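Local structure of 5-carboxymethyl-2-hydroxymuconate delta-isomerase (Mycobacterium smegmatis, 4PFZ) at residues V108-E113 with D237-T242; E132-Y137 with H201-L206; D147-D152 with M156-H161; R205-T210 with D220-G225. The protein probably acts as a metal-dependent isomerase or acetylpyruvate hydrolase of the fumarylacetoacetate hydrolase family. One frame throughout, in Å; residues are numbered along the deposited sequence.

Contact 1. Residues V108-E113 with D237-T242; sequences VHHEGE and DTVSIT
H110 and V239 face each other with CA atoms 7.7 Å apart, and G112 and I241 with CA atoms 5.8 Å apart; both segments run in the same direction, yet no hydrogen bond joins them, so this is face-to-face packing and not strand pairing. The closest approach is made by I241, whose CD1 lies 3.6 Å from G112 CA. Its CG1 and CG2 both stand 3.9 Å from that same G112 CA, so three carbons of one side chain gather on a backbone position with no side chain in the way. The branch is set by chi1 of -56°, which turns CG2 anti to the backbone N while CG1 carries CD1 toward the strand. Two residues earlier, V239 CG1 reaches H110 CB at 4.0 Å, an approach oblique to the imidazole. H110 holds its ring between its own backbone N and carbonyl carbon (chi1 58°), and ND1 is hydrogen-bonded to OE1 of Q192, which also takes the amide of G112. The side chains of E111 and E113 start away from strand 238-243, and E113 OE1 accepts from the amide of G225. The apolar face of strand 238-243 thus covers one side of strand 108-118, the packing of two sheet layers in the fumarylacetoacetate hydrolase fold, as in relatives, where glutamates of this strand bind the metal.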
loop_
_atom_site.group_PDB
_atom_site.type_symbol
_atom_site.label_atom_id
_atom_site.label_comp_id
_atom_site.label_asym_id
_atom_site.label_seq_id
_atom_site.Cartn_x
_atom_site.Cartn_y
_atom_site.Cartn_z
ATOM N N VAL B 108 15.201 12.013 10.841
ATOM C CA VAL B 108 14.779 10.822 10.122
ATOM C C VAL B 108 15.544 9.653 10.731
ATOM O O VAL B 108 16.763 9.728 10.890
ATOM C CB VAL B 108 15.048 10.955 8.602
ATOM C CG1 VAL B 108 14.762 9.654 7.869
ATOM C CG2 VAL B 108 14.208 12.102 8.001
ATOM N N HIS B 109 14.835 8.582 11.085
ATOM C CA HIS B 109 15.445 7.472 11.825
ATOM C C HIS B 109 15.631 6.202 10.990
ATOM O O HIS B 109 14.800 5.868 10.155
ATOM C CB HIS B 109 14.601 7.133 13.058
ATOM C CG HIS B 109 14.827 8.047 14.223
ATOM N ND1 HIS B 109 14.316 7.792 15.479
ATOM C CD2 HIS B 109 15.526 9.202 14.330
ATOM C CE1 HIS B 109 14.684 8.755 16.307
ATOM N NE2 HIS B 109 15.419 9.622 15.637
ATOM N N HIS B 110 16.743 5.505 11.227
ATOM C CA HIS B 110 16.922 4.144 10.719
ATOM C C HIS B 110 16.154 3.169 11.595
ATOM O O HIS B 110 16.061 3.367 12.799
ATOM C CB HIS B 110 18.404 3.749 10.685
ATOM C CG HIS B 110 19.093 3.835 12.017
ATOM N ND1 HIS B 110 18.862 2.935 13.038
ATOM C CD2 HIS B 110 20.018 4.704 12.488
ATOM C CE1 HIS B 110 19.594 3.264 14.085
ATOM N NE2 HIS B 110 20.311 4.330 13.777
ATOM N N GLU B 111 15.612 2.114 10.988
ATOM C CA GLU B 111 14.973 1.025 11.742
ATOM C C GLU B 111 15.266 -0.323 11.096
ATOM O O GLU B 111 14.527 -0.763 10.226
ATOM C CB GLU B 111 13.451 1.231 11.826
ATOM C CG GLU B 111 13.033 2.539 12.485
ATOM C CD GLU B 111 11.576 2.571 12.930
ATOM O OE1 GLU B 111 10.789 1.709 12.497
ATOM O OE2 GLU B 111 11.222 3.475 13.717
ATOM N N GLY B 112 16.348 -0.975 11.500
ATOM C CA GLY B 112 16.697 -2.253 10.909
ATOM C C GLY B 112 15.668 -3.293 11.301
ATOM O O GLY B 112 15.220 -3.330 12.451
ATOM N N GLU B 113 15.254 -4.110 10.333
ATOM C CA GLU B 113 14.274 -5.171 10.591
ATOM C C GLU B 113 14.513 -6.412 9.737
ATOM O O GLU B 113 15.018 -6.323 8.617
ATOM C CB GLU B 113 12.840 -4.680 10.320
ATOM C CG GLU B 113 12.601 -3.209 10.602
ATOM C CD GLU B 113 11.176 -2.883 11.002
ATOM O OE1 GLU B 113 10.258 -3.682 10.722
ATOM O OE2 GLU B 113 10.969 -1.796 11.585
ATOM N N ASP B 237 25.915 9.928 5.750
ATOM C CA ASP B 237 25.989 8.687 6.528
ATOM C C ASP B 237 25.888 7.448 5.649
ATOM O O ASP B 237 25.423 7.500 4.511
ATOM C CB ASP B 237 24.883 8.605 7.580
ATOM C CG ASP B 237 25.097 9.545 8.741
ATOM O OD1 ASP B 237 26.238 10.030 8.928
ATOM O OD2 ASP B 237 24.108 9.785 9.472
ATOM N N THR B 238 26.328 6.328 6.206
ATOM C CA THR B 238 26.083 5.024 5.620
ATOM C C THR B 238 25.426 4.177 6.701
ATOM O O THR B 238 25.909 4.128 7.833
ATOM C CB THR B 238 27.386 4.347 5.118
ATOM O OG1 THR B 238 28.086 5.225 4.225
ATOM C CG2 THR B 238 27.067 3.065 4.385
ATOM N N VAL B 239 24.302 3.548 6.368
ATOM C CA VAL B 239 23.610 2.673 7.304
ATOM C C VAL B 239 23.742 1.237 6.827
ATOM O O VAL B 239 23.452 0.941 5.669
ATOM C CB VAL B 239 22.114 3.010 7.438
ATOM C CG1 VAL B 239 21.480 2.212 8.585
ATOM C CG2 VAL B 239 21.910 4.498 7.641
ATOM N N SER B 240 24.188 0.359 7.716
ATOM C CA SER B 240 24.338 -1.051 7.388
ATOM C C SER B 240 23.601 -1.938 8.381
ATOM O O SER B 240 23.865 -1.899 9.581
ATOM C CB SER B 240 25.812 -1.431 7.334
ATOM O OG SER B 240 26.404 -0.903 6.162
ATOM N N ILE B 241 22.671 -2.736 7.866
ATOM C CA ILE B 241 21.889 -3.637 8.701
ATOM C C ILE B 241 22.272 -5.068 8.379
ATOM O O ILE B 241 22.203 -5.496 7.229
ATOM C CB ILE B 241 20.373 -3.449 8.489
ATOM C CG1 ILE B 241 19.982 -1.990 8.752
ATOM C CG2 ILE B 241 19.593 -4.401 9.397
ATOM C CD1 ILE B 241 18.729 -1.559 8.033
ATOM N N THR B 242 22.688 -5.793 9.403
ATOM C CA THR B 242 23.154 -7.143 9.227
ATOM C C THR B 242 22.234 -8.110 9.951
ATOM O O THR B 242 21.931 -7.950 11.134
ATOM C CB THR B 242 24.603 -7.309 9.737
ATOM O OG1 THR B 242 25.476 -6.489 8.949
ATOM C CG2 THR B 242 25.049 -8.755 9.620
#

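Contact 2. Residues E132-Y137 with H201-L206; sequences EFILGY and HDIGRL
A single methyl carries this contact: CG2 of I203, in the first turn of helix 203-213, meets both I134 and Y137 of strand 134-145. The strand is itself irregular here, since L135 and G136 both face V117 in a classic beta bulge, part of the fumarylacetoacetate hydrolase fold, and the two touching residues lie one on each side of it. I134 CD1 comes to 3.6 Å from I203 CG2, the two isoleucines crossing at about a right angle. Y137 offers the rim of its ring: I203 CG2 lies near the ring plane, 3.9 Å from Y137 OH and 4.1 Å from Y137 CE1, so I203 meets the ring at its edge. The isoleucine reaches both because its CG2 is anti to the backbone N (chi1 -64°), which sets that methyl beside the carbonyl carbon, where I134 and Y137 meet it. I203 is modelled in two conformations and these distances belong to one of them, so their detail is less certain. I116 of strand 108-118 touches all three side chains and closes the apolar patch. Just before I203, D202 occupies the N-cap of the helix. Its OD1 accepts from R205 N at 2.9 Å, met nearly along the C-O axis, with an N-H...O angle of 158°.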
loop_
_atom_site.group_PDB
_atom_site.type_symbol
_atom_site.label_atom_id
_atom_site.label_comp_id
_atom_site.label_asym_id
_atom_site.label_seq_id
_atom_site.Cartn_x
_atom_site.Cartn_y
_atom_site.Cartn_z
ATOM N N GLU B 132 4.597 -22.346 5.334
ATOM C CA GLU B 132 4.052 -22.873 4.084
ATOM C C GLU B 132 3.867 -21.781 3.025
ATOM O O GLU B 132 3.904 -22.052 1.826
ATOM C CB GLU B 132 2.710 -23.578 4.340
ATOM C CG GLU B 132 2.797 -24.715 5.362
ATOM C CD GLU B 132 1.514 -25.529 5.463
ATOM O OE1 GLU B 132 0.602 -25.317 4.632
ATOM O OE2 GLU B 132 1.420 -26.375 6.379
ATOM N N PHE B 133 3.691 -20.541 3.468
ATOM C CA PHE B 133 3.379 -19.452 2.548
ATOM C C PHE B 133 4.495 -18.426 2.458
ATOM O O PHE B 133 4.330 -17.376 1.827
ATOM C CB PHE B 133 2.076 -18.765 2.960
ATOM C CG PHE B 133 0.900 -19.692 2.952
ATOM C CD1 PHE B 133 0.607 -20.465 4.065
ATOM C CD2 PHE B 133 0.120 -19.827 1.816
ATOM C CE1 PHE B 133 -0.474 -21.346 4.054
ATOM C CE2 PHE B 133 -0.957 -20.702 1.795
ATOM C CZ PHE B 133 -1.251 -21.459 2.912
ATOM N N ILE B 134 5.634 -18.740 3.065
ATOM C CA ILE B 134 6.754 -17.811 3.089
ATOM C C ILE B 134 7.851 -18.260 2.139
ATOM O O ILE B 134 8.354 -19.375 2.251
ATOM C CB ILE B 134 7.351 -17.674 4.510
ATOM C CG1 ILE B 134 6.371 -16.959 5.436
ATOM C CG2 ILE B 134 8.677 -16.930 4.465
ATOM C CD1 ILE B 134 6.830 -16.945 6.890
ATOM N N LEU B 135 8.227 -17.388 1.210
ATOM C CA LEU B 135 9.291 -17.703 0.266
ATOM C C LEU B 135 10.651 -17.731 0.957
ATOM O O LEU B 135 11.452 -18.656 0.774
ATOM C CB LEU B 135 9.317 -16.692 -0.884
ATOM C CG LEU B 135 10.556 -16.836 -1.780
ATOM C CD1 LEU B 135 10.492 -18.137 -2.577
ATOM C CD2 LEU B 135 10.722 -15.645 -2.704
ATOM N N GLY B 136 10.911 -16.698 1.740
ATOM C CA GLY B 136 12.181 -16.571 2.419
ATOM C C GLY B 136 12.252 -15.286 3.204
ATOM O O GLY B 136 11.239 -14.626 3.423
ATOM N N TYR B 137 13.457 -14.947 3.652
ATOM C CA TYR B 137 13.661 -13.776 4.495
ATOM C C TYR B 137 14.718 -12.865 3.912
ATOM O O TYR B 137 15.713 -13.337 3.358
ATOM C CB TYR B 137 14.056 -14.204 5.909
ATOM C CG TYR B 137 13.026 -15.132 6.497
ATOM C CD1 TYR B 137 11.930 -14.635 7.195
ATOM C CD2 TYR B 137 13.114 -16.511 6.308
ATOM C CE1 TYR B 137 10.951 -15.502 7.711
ATOM C CE2 TYR B 137 12.148 -17.365 6.818
ATOM C CZ TYR B 137 11.066 -16.851 7.513
ATOM O OH TYR B 137 10.092 -17.700 8.014
ATOM N N HIS B 201 5.739 -10.599 18.859
ATOM C CA HIS B 201 4.918 -11.422 17.985
ATOM C C HIS B 201 5.838 -12.078 16.972
ATOM O O HIS B 201 6.470 -11.389 16.166
ATOM C CB HIS B 201 3.837 -10.577 17.293
ATOM C CG HIS B 201 2.994 -9.797 18.250
ATOM N ND1 HIS B 201 3.210 -8.461 18.516
ATOM C CD2 HIS B 201 1.960 -10.174 19.041
ATOM C CE1 HIS B 201 2.333 -8.046 19.410
ATOM N NE2 HIS B 201 1.564 -9.064 19.748
ATOM N N ASP B 202 5.928 -13.406 17.018
ATOM C CA ASP B 202 6.860 -14.114 16.151
ATOM C C ASP B 202 6.371 -14.118 14.715
ATOM O O ASP B 202 5.325 -13.551 14.391
ATOM C CB ASP B 202 7.107 -15.555 16.653
ATOM C CG ASP B 202 5.825 -16.343 16.843
ATOM O OD1 ASP B 202 4.880 -16.175 16.048
ATOM O OD2 ASP B 202 5.759 -17.146 17.798
ATOM N N ILE B 203 7.145 -14.761 13.851
ATOM C CA ILE B 203 6.908 -14.730 12.411
ATOM C C ILE B 203 5.532 -15.271 12.043
ATOM O O ILE B 203 4.807 -14.688 11.216
ATOM C CB ILE B 203 7.991 -15.532 11.667
ATOM C CG1 ILE B 203 9.356 -14.882 11.878
ATOM C CG2 ILE B 203 7.670 -15.643 10.192
ATOM C CD1 ILE B 203 9.359 -13.397 11.635
ATOM N N GLY B 204 5.163 -16.388 12.659
ATOM C CA GLY B 204 3.886 -17.010 12.373
ATOM C C GLY B 204 2.710 -16.192 12.855
ATOM O O GLY B 204 1.686 -16.122 12.169
ATOM N N ARG B 205 2.855 -15.570 14.023
ATOM C CA ARG B 205 1.806 -14.712 14.573
ATOM C C ARG B 205 1.587 -13.509 13.673
ATOM O O ARG B 205 0.453 -13.108 13.427
ATOM C CB ARG B 205 2.157 -14.246 15.987
ATOM C CG ARG B 205 1.188 -13.209 16.568
ATOM C CD ARG B 205 -0.249 -13.724 16.548
ATOM N NE ARG B 205 -1.135 -12.935 17.401
ATOM C CZ ARG B 205 -2.460 -12.920 17.290
ATOM N NH1 ARG B 205 -3.059 -13.643 16.349
ATOM N NH2 ARG B 205 -3.189 -12.175 18.112
ATOM N N LEU B 206 2.673 -12.936 13.171
ATOM C CA LEU B 206 2.559 -11.773 12.296
ATOM C C LEU B 206 1.859 -12.125 10.987
ATOM O O LEU B 206 1.017 -11.367 10.507
ATOM C CB LEU B 206 3.940 -11.167 12.011
ATOM C CG LEU B 206 4.570 -10.393 13.173
ATOM C CD1 LEU B 206 5.975 -9.903 12.820
ATOM C CD2 LEU B 206 3.690 -9.221 13.595
#

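Contact 3. Residues D147-D152 with M156-H161; sequences DQQRKD and MRAKGH
Q148 lays its amide over one face of the R157 guanidinium, the two planes only 12° apart and Q148 CD 3.4 Å from R157 NH2. The side chains cross at about a right angle, and the stack is offset, Q148 CG lying above the plane toward its rim. At the edge of the same guanidinium, D152 is gripped side-on by two nitrogens. R157 NE donates to D152 OD2 at 2.8 Å, and R157 NH1 to D152 OD1 at 3.0 Å, each oxygen being met on its syn side. The arginine gets there by a bend at chi3 (70°) after an extended start; it is modelled in two conformations, and this describes one. Together these groups tie helix 146-152 to the short, weakly bonded helix 156-159, two consecutive short helices joined by a three-residue connection. Q148 has a second task. Its OE1 accepts from H161 NE2 at 2.7 Å on a lone pair in the carbonyl plane, almost straight at 175° and lying in the imidazole plane; with the stack, this bond would limit rotation of the amide. Between the helices A158 CB packs on Q149 CG at 3.7 Å. Two waters lie near D152 OD2, one accepting from A158 N and the other from R157 N. A third water donates to Q149 OE1 at 2.6 Å and accepts from K159 NZ, whose salt bridge goes to D142. The second subunit closes over this helix pair, W209 of that chain packing on R157 and V213 of that chain on H161.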
loop_
_atom_site.group_PDB
_atom_site.type_symbol
_atom_site.label_atom_id
_atom_site.label_comp_id
_atom_site.label_asym_id
_atom_site.label_seq_id
_atom_site.Cartn_x
_atom_site.Cartn_y
_atom_site.Cartn_z
ATOM N N ASP B 147 9.380 13.428 13.125
ATOM C CA ASP B 147 8.588 14.635 13.343
ATOM C C ASP B 147 7.203 14.505 12.702
ATOM O O ASP B 147 6.183 14.888 13.295
ATOM C CB ASP B 147 9.315 15.874 12.793
ATOM C CG ASP B 147 9.832 15.676 11.362
ATOM O OD1 ASP B 147 10.050 14.513 10.948
ATOM O OD2 ASP B 147 10.040 16.691 10.659
ATOM N N GLN B 148 7.180 13.960 11.491
ATOM C CA GLN B 148 5.937 13.778 10.742
ATOM C C GLN B 148 5.046 12.739 11.399
ATOM O O GLN B 148 3.821 12.849 11.357
ATOM C CB GLN B 148 6.236 13.373 9.296
ATOM C CG GLN B 148 7.056 14.424 8.569
ATOM C CD GLN B 148 7.402 14.045 7.147
ATOM O OE1 GLN B 148 7.025 12.975 6.660
ATOM N NE2 GLN B 148 8.145 14.922 6.473
ATOM N N GLN B 149 5.672 11.725 11.995
ATOM C CA GLN B 149 4.940 10.727 12.760
ATOM C C GLN B 149 4.133 11.408 13.856
ATOM O O GLN B 149 2.938 11.171 14.003
ATOM C CB GLN B 149 5.900 9.700 13.368
ATOM C CG GLN B 149 5.734 8.311 12.815
ATOM C CD GLN B 149 6.668 7.305 13.469
ATOM O OE1 GLN B 149 7.888 7.396 13.341
ATOM N NE2 GLN B 149 6.094 6.342 14.176
ATOM N N ARG B 150 4.785 12.287 14.608
ATOM C CA ARG B 150 4.130 12.933 15.741
ATOM C C ARG B 150 3.046 13.925 15.307
ATOM O O ARG B 150 2.009 14.048 15.960
ATOM C CB ARG B 150 5.162 13.637 16.615
ATOM C CG ARG B 150 5.339 12.982 17.980
ATOM C CD ARG B 150 6.353 13.721 18.839
ATOM N NE ARG B 150 7.683 13.126 18.745
ATOM C CZ ARG B 150 8.608 13.493 17.864
ATOM N NH1 ARG B 150 9.789 12.887 17.851
ATOM N NH2 ARG B 150 8.351 14.464 16.994
ATOM N N LYS B 151 3.294 14.626 14.204
ATOM C CA LYS B 151 2.354 15.615 13.693
ATOM C C LYS B 151 1.086 14.968 13.130
ATOM O O LYS B 151 -0.022 15.461 13.343
ATOM C CB LYS B 151 3.020 16.463 12.606
ATOM C CG LYS B 151 2.072 17.411 11.869
ATOM C CD LYS B 151 2.810 18.171 10.764
ATOM C CE LYS B 151 1.857 18.969 9.883
ATOM N NZ LYS B 151 1.264 20.132 10.620
ATOM N N ASP B 152 1.268 13.872 12.396
ATOM C CA ASP B 152 0.188 13.252 11.627
ATOM C C ASP B 152 -0.684 12.311 12.439
ATOM O O ASP B 152 -1.860 12.123 12.119
ATOM C CB ASP B 152 0.762 12.472 10.445
ATOM C CG ASP B 152 1.237 13.361 9.317
ATOM O OD1 ASP B 152 1.294 14.594 9.499
ATOM O OD2 ASP B 152 1.558 12.811 8.240
ATOM N N MET B 156 1.953 6.732 8.214
ATOM C CA MET B 156 2.160 6.427 6.804
ATOM C C MET B 156 3.074 7.460 6.114
ATOM O O MET B 156 4.052 7.070 5.488
ATOM C CB MET B 156 0.817 6.341 6.061
ATOM C CG MET B 156 0.920 5.668 4.683
ATOM S SD MET B 156 1.568 6.744 3.375
ATOM C CE MET B 156 0.097 7.660 2.958
ATOM N N ARG B 157 2.751 8.750 6.206
ATOM C CA ARG B 157 3.565 9.772 5.522
ATOM C C ARG B 157 5.009 9.682 5.984
ATOM O O ARG B 157 5.941 9.636 5.160
ATOM C CB ARG B 157 3.043 11.196 5.753
ATOM C CG ARG B 157 3.988 12.240 5.161
ATOM C CD ARG B 157 3.366 13.633 5.087
ATOM N NE ARG B 157 3.181 14.247 6.400
ATOM C CZ ARG B 157 3.846 15.313 6.831
ATOM N NH1 ARG B 157 3.598 15.806 8.040
ATOM N NH2 ARG B 157 4.761 15.885 6.059
ATOM N N ALA B 158 5.184 9.631 7.297
ATOM C CA ALA B 158 6.520 9.588 7.892
ATOM C C ALA B 158 7.360 8.436 7.349
ATOM O O ALA B 158 8.589 8.539 7.295
ATOM C CB ALA B 158 6.417 9.482 9.377
ATOM N N LYS B 159 6.710 7.332 6.981
ATOM C CA LYS B 159 7.428 6.138 6.584
ATOM C C LYS B 159 7.268 5.852 5.103
ATOM O O LYS B 159 7.740 4.819 4.619
ATOM C CB LYS B 159 6.944 4.942 7.407
ATOM C CG LYS B 159 7.199 5.068 8.903
ATOM C CD LYS B 159 6.428 4.014 9.660
ATOM C CE LYS B 159 6.770 3.967 11.137
ATOM N NZ LYS B 159 8.142 3.443 11.374
ATOM N N GLY B 160 6.635 6.784 4.388
ATOM C CA GLY B 160 6.214 6.524 3.020
ATOM C C GLY B 160 6.937 7.267 1.914
ATOM O O GLY B 160 6.584 7.127 0.740
ATOM N N HIS B 161 7.953 8.049 2.269
ATOM C CA HIS B 161 8.669 8.820 1.248
ATOM C C HIS B 161 9.400 7.898 0.282
ATOM O O HIS B 161 9.708 6.766 0.622
ATOM C CB HIS B 161 9.655 9.784 1.906
ATOM C CG HIS B 161 8.995 10.827 2.747
ATOM N ND1 HIS B 161 8.608 12.048 2.240
ATOM C CD2 HIS B 161 8.633 10.827 4.050
ATOM C CE1 HIS B 161 8.036 12.759 3.196
ATOM N NE2 HIS B 161 8.044 12.043 4.307
HETATM O O HOH W 1 9.182 5.208 13.809
HETATM O O HOH W 2 3.143 10.276 9.337
HETATM O O HOH W 3 0.385 10.014 7.361
#

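Contact 4. Residues R205-T210 with D220-G225; sequences RLVEWT and DVILTG
L206 and T224 are nearest across this contact with CA atoms 7.5 Å apart, followed by V207 and I222 with CA atoms 7.9 Å apart; a helix turn lies against a short strand, and the spacing is filled by side chains with no hydrogen bond across. L206 CD1 meets T224 at 3.7 Å from its CB and its CG2 alike, the two side chains crossing at about a right angle. The methyl faces the helix because T224 places OG1 between its backbone N and carbonyl carbon (chi1 60°), so that the hydroxyl turns to L114 O and CG2 stays on the apolar side. I222 makes the second point of contact. Its terminal CD1 enters between two helix residues, 4.1 Å from V207 CG2 and 4.2 Å from T210 CB. T210 can present carbon here since its hydroxyl is spent inside the helix: OG1 donates to L206 O at 2.8 Å, tilted 30° from the carbonyl plane. T210 N bonds the same oxygen from the opposite face, leaving L206 O held by two donors. Within the helix, R205 NH1 pairs with E208 OE2 at 2.7 Å, approaching the anti side of the carboxylate with a bent N-H...O angle of 131°. Strand 221-223, against which the helix rests, runs between strand 60-63, parallel to it, and strand 108-118, antiparallel; T210 also touches I61 of strand 60-63 and I84 of strand 84-87.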
loop_
_atom_site.group_PDB
_atom_site.type_symbol
_atom_site.label_atom_id
_atom_site.label_comp_id
_atom_site.label_asym_id
_atom_site.label_seq_id
_atom_site.Cartn_x
_atom_site.Cartn_y
_atom_site.Cartn_z
ATOM N N ARG B 205 2.855 -15.570 14.023
ATOM C CA ARG B 205 1.806 -14.712 14.573
ATOM C C ARG B 205 1.587 -13.509 13.673
ATOM O O ARG B 205 0.453 -13.108 13.427
ATOM C CB ARG B 205 2.157 -14.246 15.987
ATOM C CG ARG B 205 1.188 -13.209 16.568
ATOM C CD ARG B 205 -0.249 -13.724 16.548
ATOM N NE ARG B 205 -1.135 -12.935 17.401
ATOM C CZ ARG B 205 -2.460 -12.920 17.290
ATOM N NH1 ARG B 205 -3.059 -13.643 16.349
ATOM N NH2 ARG B 205 -3.189 -12.175 18.112
ATOM N N LEU B 206 2.673 -12.936 13.171
ATOM C CA LEU B 206 2.559 -11.773 12.296
ATOM C C LEU B 206 1.859 -12.125 10.987
ATOM O O LEU B 206 1.017 -11.367 10.507
ATOM C CB LEU B 206 3.940 -11.167 12.011
ATOM C CG LEU B 206 4.570 -10.393 13.173
ATOM C CD1 LEU B 206 5.975 -9.903 12.820
ATOM C CD2 LEU B 206 3.690 -9.221 13.595
ATOM N N VAL B 207 2.210 -13.269 10.410
ATOM C CA VAL B 207 1.585 -13.724 9.170
ATOM C C VAL B 207 0.122 -14.087 9.415
ATOM O O VAL B 207 -0.745 -13.814 8.585
ATOM C CB VAL B 207 2.335 -14.937 8.570
ATOM C CG1 VAL B 207 1.599 -15.472 7.354
ATOM C CG2 VAL B 207 3.748 -14.526 8.184
ATOM N N GLU B 208 -0.144 -14.707 10.556
ATOM C CA GLU B 208 -1.523 -14.985 10.956
ATOM C C GLU B 208 -2.351 -13.700 11.117
ATOM O O GLU B 208 -3.461 -13.603 10.601
ATOM C CB GLU B 208 -1.542 -15.780 12.254
ATOM C CG GLU B 208 -2.936 -16.074 12.775
ATOM C CD GLU B 208 -2.893 -16.753 14.124
ATOM O OE1 GLU B 208 -3.028 -17.996 14.158
ATOM O OE2 GLU B 208 -2.708 -16.047 15.142
ATOM N N TRP B 209 -1.810 -12.725 11.839
ATOM C CA TRP B 209 -2.512 -11.465 12.076
ATOM C C TRP B 209 -2.768 -10.722 10.774
ATOM O O TRP B 209 -3.863 -10.202 10.547
ATOM C CB TRP B 209 -1.712 -10.576 13.034
ATOM C CG TRP B 209 -2.423 -9.307 13.431
ATOM C CD1 TRP B 209 -2.237 -8.056 12.904
ATOM C CD2 TRP B 209 -3.434 -9.171 14.436
ATOM N NE1 TRP B 209 -3.066 -7.153 13.529
ATOM C CE2 TRP B 209 -3.807 -7.813 14.476
ATOM C CE3 TRP B 209 -4.053 -10.065 15.313
ATOM C CZ2 TRP B 209 -4.786 -7.331 15.351
ATOM C CZ3 TRP B 209 -5.021 -9.582 16.182
ATOM C CH2 TRP B 209 -5.378 -8.229 16.193
ATOM N N THR B 210 -1.757 -10.694 9.910
ATOM C CA THR B 210 -1.822 -9.904 8.693
ATOM C C THR B 210 -2.713 -10.543 7.640
ATOM O O THR B 210 -3.512 -9.854 7.002
ATOM C CB THR B 210 -0.427 -9.673 8.097
ATOM O OG1 THR B 210 0.402 -9.054 9.090
ATOM C CG2 THR B 210 -0.515 -8.746 6.863
ATOM N N ASP B 220 4.780 -9.899 -1.589
ATOM C CA ASP B 220 4.524 -8.952 -0.497
ATOM C C ASP B 220 5.531 -9.127 0.637
ATOM O O ASP B 220 6.045 -10.227 0.869
ATOM C CB ASP B 220 3.105 -9.091 0.040
ATOM C CG ASP B 220 2.059 -8.629 -0.960
ATOM O OD1 ASP B 220 2.419 -7.972 -1.958
ATOM O OD2 ASP B 220 0.872 -8.935 -0.742
ATOM N N VAL B 221 5.827 -8.020 1.305
ATOM C CA VAL B 221 6.816 -7.969 2.379
ATOM C C VAL B 221 6.159 -7.628 3.712
ATOM O O VAL B 221 5.343 -6.720 3.795
ATOM C CB VAL B 221 7.907 -6.912 2.065
ATOM C CG1 VAL B 221 8.856 -6.679 3.281
ATOM C CG2 VAL B 221 8.690 -7.333 0.826
ATOM N N ILE B 222 6.530 -8.355 4.755
ATOM C CA ILE B 222 6.131 -8.023 6.108
ATOM C C ILE B 222 7.397 -7.710 6.911
ATOM O O ILE B 222 8.221 -8.598 7.145
ATOM C CB ILE B 222 5.366 -9.183 6.798
ATOM C CG1 ILE B 222 4.079 -9.546 6.025
ATOM C CG2 ILE B 222 5.094 -8.829 8.267
ATOM C CD1 ILE B 222 3.322 -10.794 6.592
ATOM N N LEU B 223 7.555 -6.462 7.325
ATOM C CA LEU B 223 8.679 -6.092 8.179
ATOM C C LEU B 223 8.301 -6.420 9.607
ATOM O O LEU B 223 7.210 -6.049 10.048
ATOM C CB LEU B 223 9.014 -4.606 8.038
ATOM C CG LEU B 223 9.353 -4.104 6.637
ATOM C CD1 LEU B 223 9.668 -2.613 6.669
ATOM C CD2 LEU B 223 10.521 -4.909 6.093
ATOM N N THR B 224 9.194 -7.108 10.326
ATOM C CA THR B 224 8.820 -7.711 11.604
ATOM C C THR B 224 9.152 -6.852 12.813
ATOM O O THR B 224 9.016 -7.284 13.950
ATOM C CB THR B 224 9.464 -9.116 11.771
ATOM O OG1 THR B 224 10.896 -9.034 11.737
ATOM C CG2 THR B 224 9.010 -10.001 10.629
ATOM N N GLY B 225 9.549 -5.616 12.575
ATOM C CA GLY B 225 9.702 -4.691 13.674
ATOM C C GLY B 225 11.157 -4.428 13.952
ATOM O O GLY B 225 12.035 -5.075 13.387
#

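In the fold
Contacts 1 and 4 are buried and apolar across their segments, and both rest on strand 108-118 or its neighbour 221-223; they touch through E113 and the loop after strand 221-223. Contact 2 shares helix 203-213 with contact 4, their centres about 7 Å apart, but is only partly buried and covers less surface, with one methyl doing the work. Contact 3 differs in chemistry: farthest from the chain centre, its own centre about 19 Å away, it is nevertheless largely buried and is held by a salt bridge, a hydrogen bond and waters where the second subunit packs. Its K159 makes a weak, long ion pair with E111 of contact 1.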